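Local structure of pyridoxamine 5'-phosphate oxidase family protein (Corynebacterium diphtheriae NCTC 13129, 3CP3) at residues Val48-Ala53 against Ala107-Thr112. The protein is of unknown function but, as a member of the pyridoxamine 5'-phosphate oxidase family with its FMN-binding type of fold, probably binds a flavin. Residues are numbered along the deposited sequence; the frame is centred on the assembly and turned at random.
Sequences VLDYSA and ARHADT
His109 and Asp50 reach for each other from opposite directions and join the helix 104-110 to the end of strand 39-50 through one side-chain hydrogen bond, a compact example of how a polar pair can bridge backbones whose nearest CA atoms, Asp50 CA and Ala110 CA, are 8.4 Å apart. The imidazole presents an edge: His109 NE2 donates to Asp50 OD2 at 2.7 Å, nearly straight at 171°, with the oxygen lying almost in the ring plane. The carboxylate is turned otherwise, its plane 44° from that of the ring, and the N-H comes in from above the carboxylate plane. In both residues CG is anti to the backbone N (chi1 -176° in Asp50), which extends the side chains across the gap.

The other carboxylate oxygen faces back into its own chain. Asp50 OD1 accepts from Ser52 N at 3.3 Å, closing an Asx turn where the strand gives way to a loop, and from Ser52 OG at 3.1 Å on the syn side. Ser52 OG lies obliquely to the imidazole, 4.2 Å from His109 CE1.

Arg57 on the adjoining strand 57-62 forms a salt bridge with Asp50 OD2, and the His109 side chain also rests against Arg57. The buried carboxylate thus has partners at both oxygens, and the nearby arginine would be expected to favour its ionised form, which would make it a good acceptor for the His109 N-H.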
ATOM      1  N   VAL A  48      12.515  -6.813   7.125  1.00 28.86           N
ATOM      2  CA  VAL A  48      13.821  -6.215   7.322  1.00 29.47           C
ATOM      3  C   VAL A  48      14.461  -6.093   5.944  1.00 31.86           C
ATOM      4  O   VAL A  48      14.226  -6.933   5.063  1.00 29.75           O
ATOM      5  CB  VAL A  48      14.734  -7.057   8.278  1.00 28.84           C
ATOM      6  CG1 VAL A  48      14.315  -6.873   9.739  1.00 30.13           C
ATOM      7  CG2 VAL A  48      14.754  -8.582   7.877  1.00 28.32           C
ATOM      8  N   LEU A  49      15.252  -5.036   5.771  1.00 32.69           N
ATOM      9  CA  LEU A  49      16.065  -4.842   4.587  1.00 36.01           C
ATOM     10  C   LEU A  49      17.452  -5.449   4.810  1.00 37.19           C
ATOM     11  O   LEU A  49      18.112  -5.130   5.798  1.00 36.96           O
ATOM     12  CB  LEU A  49      16.228  -3.331   4.334  1.00 35.31           C
ATOM     13  CG  LEU A  49      17.098  -2.941   3.142  1.00 38.50           C
ATOM     14  CD1 LEU A  49      16.363  -3.350   1.813  1.00 40.50           C
ATOM     15  CD2 LEU A  49      17.351  -1.436   3.159  1.00 36.37           C
ATOM     16  N   ASP A  50      17.887  -6.298   3.889  1.00 39.81           N
ATOM     17  CA  ASP A  50      19.188  -6.978   3.960  1.00 43.52           C
ATOM     18  C   ASP A  50      20.065  -6.484   2.803  1.00 45.55           C
ATOM     19  O   ASP A  50      19.640  -6.478   1.654  1.00 46.23           O
ATOM     20  CB  ASP A  50      19.013  -8.501   3.897  1.00 42.57           C
ATOM     21  CG  ASP A  50      20.335  -9.256   4.076  1.00 44.15           C
ATOM     22  OD1 ASP A  50      21.291  -8.673   4.633  1.00 43.00           O
ATOM     23  OD2 ASP A  50      20.416 -10.438   3.675  1.00 44.68           O
ATOM     24  N   TYR A  51      21.308  -6.133   3.122  0.50 47.18           N
ATOM     25  CA  TYR A  51      22.265  -5.559   2.159  0.50 48.67           C
ATOM     26  C   TYR A  51      23.374  -6.476   1.679  0.50 49.95           C
ATOM     27  O   TYR A  51      24.178  -6.107   0.814  0.50 50.25           O
ATOM     28  CB  TYR A  51      22.927  -4.343   2.784  0.50 48.56           C
ATOM     29  CG  TYR A  51      22.157  -3.099   2.521  0.50 47.96           C
ATOM     30  CD1 TYR A  51      21.847  -2.731   1.210  0.50 48.09           C
ATOM     31  CD2 TYR A  51      21.736  -2.289   3.563  0.50 46.50           C
ATOM     32  CE1 TYR A  51      21.143  -1.598   0.944  0.50 48.21           C
ATOM     33  CE2 TYR A  51      21.038  -1.152   3.310  0.50 48.13           C
ATOM     34  CZ  TYR A  51      20.741  -0.815   1.988  0.50 47.96           C
ATOM     35  OH  TYR A  51      20.035   0.311   1.705  0.50 49.05           O
ATOM     36  N   SER A  52      23.331  -7.675   2.249  1.00 50.99           N
ATOM     37  CA  SER A  52      24.476  -8.579   2.264  1.00 52.66           C
ATOM     38  C   SER A  52      24.836  -9.240   0.921  1.00 54.29           C
ATOM     39  O   SER A  52      25.908  -9.843   0.803  1.00 55.05           O
ATOM     40  CB  SER A  52      24.273  -9.650   3.337  1.00 52.86           C
ATOM     41  OG  SER A  52      24.361  -9.080   4.634  1.00 52.25           O
ATOM     42  N   ALA A  53      23.955  -9.147  -0.073  1.00 55.50           N
ATOM     43  CA  ALA A  53      24.227  -9.752  -1.383  1.00 56.51           C
ATOM     44  C   ALA A  53      24.671  -8.681  -2.382  1.00 57.18           C
ATOM     45  O   ALA A  53      25.114  -7.599  -1.973  1.00 58.26           O
ATOM     46  CB  ALA A  53      23.004 -10.517  -1.895  1.00 56.29           C
ATOM     47  N   ALA A 107      17.447 -19.204   5.305  1.00 31.84           N
ATOM     48  CA  ALA A 107      16.555 -19.151   6.489  1.00 32.00           C
ATOM     49  C   ALA A 107      17.245 -18.786   7.834  1.00 32.31           C
ATOM     50  O   ALA A 107      16.739 -17.954   8.622  1.00 30.75           O
ATOM     51  CB  ALA A 107      15.808 -20.464   6.652  1.00 32.40           C
ATOM     52  N   ARG A 108      18.377 -19.439   8.097  1.00 31.46           N
ATOM     53  CA  ARG A 108      19.178 -19.218   9.293  1.00 32.15           C
ATOM     54  C   ARG A 108      19.738 -17.783   9.370  1.00 32.12           C
ATOM     55  O   ARG A 108      19.630 -17.088  10.388  1.00 31.56           O
ATOM     56  CB  ARG A 108      20.299 -20.262   9.321  1.00 32.24           C
ATOM     57  CG  ARG A 108      21.150 -20.268  10.548  1.00 33.31           C
ATOM     58  CD  ARG A 108      22.073 -21.521  10.590  1.00 36.67           C
ATOM     59  NE  ARG A 108      21.385 -22.798  10.308  1.00 42.13           N
ATOM     60  CZ  ARG A 108      21.780 -23.727   9.407  1.00 44.98           C
ATOM     61  NH1 ARG A 108      22.890 -23.565   8.672  1.00 46.27           N
ATOM     62  NH2 ARG A 108      21.070 -24.844   9.246  1.00 43.79           N
ATOM     63  N   HIS A 109      20.330 -17.359   8.264  1.00 33.09           N
ATOM     64  CA  HIS A 109      20.710 -15.977   8.019  1.00 33.53           C
ATOM     65  C   HIS A 109      19.538 -14.949   8.183  1.00 33.34           C
ATOM     66  O   HIS A 109      19.673 -13.981   8.905  1.00 33.44           O
ATOM     67  CB  HIS A 109      21.341 -15.866   6.621  1.00 33.17           C
ATOM     68  CG  HIS A 109      21.468 -14.463   6.140  1.00 34.17           C
ATOM     69  ND1 HIS A 109      22.305 -13.548   6.740  1.00 34.71           N
ATOM     70  CD2 HIS A 109      20.813 -13.795   5.158  1.00 31.69           C
ATOM     71  CE1 HIS A 109      22.173 -12.381   6.135  1.00 34.54           C
ATOM     72  NE2 HIS A 109      21.290 -12.513   5.165  1.00 33.60           N
ATOM     73  N   ALA A 110      18.408 -15.182   7.528  1.00 33.51           N
ATOM     74  CA  ALA A 110      17.240 -14.296   7.669  1.00 33.95           C
ATOM     75  C   ALA A 110      16.803 -14.151   9.145  1.00 34.60           C
ATOM     76  O   ALA A 110      16.404 -13.069   9.577  1.00 33.39           O
ATOM     77  CB  ALA A 110      16.109 -14.798   6.826  1.00 33.68           C
ATOM     78  N   ASP A 111      16.937 -15.238   9.905  1.00 35.16           N
ATOM     79  CA  ASP A 111      16.586 -15.269  11.324  1.00 36.68           C
ATOM     80  C   ASP A 111      17.497 -14.444  12.256  1.00 36.94           C
ATOM     81  O   ASP A 111      17.226 -14.341  13.460  1.00 36.63           O
ATOM     82  CB  ASP A 111      16.511 -16.709  11.806  1.00 37.53           C
ATOM     83  CG  ASP A 111      15.495 -16.898  12.909  1.00 39.50           C
ATOM     84  OD1 ASP A 111      14.332 -16.470  12.723  1.00 45.03           O
ATOM     85  OD2 ASP A 111      15.858 -17.460  13.954  1.00 41.23           O
ATOM     86  N   THR A 112      18.580 -13.874  11.722  1.00 37.33           N
ATOM     87  CA  THR A 112      19.507 -13.076  12.550  1.00 38.08           C
ATOM     88  C   THR A 112      19.301 -11.575  12.331  1.00 38.54           C
ATOM     89  O   THR A 112      19.974 -10.734  12.953  1.00 38.00           O
ATOM     90  CB  THR A 112      20.986 -13.398  12.258  1.00 38.12           C
ATOM     91  OG1 THR A 112      21.281 -13.027  10.908  1.00 40.69           O
ATOM     92  CG2 THR A 112      21.261 -14.869  12.439  1.00 36.95           C
TER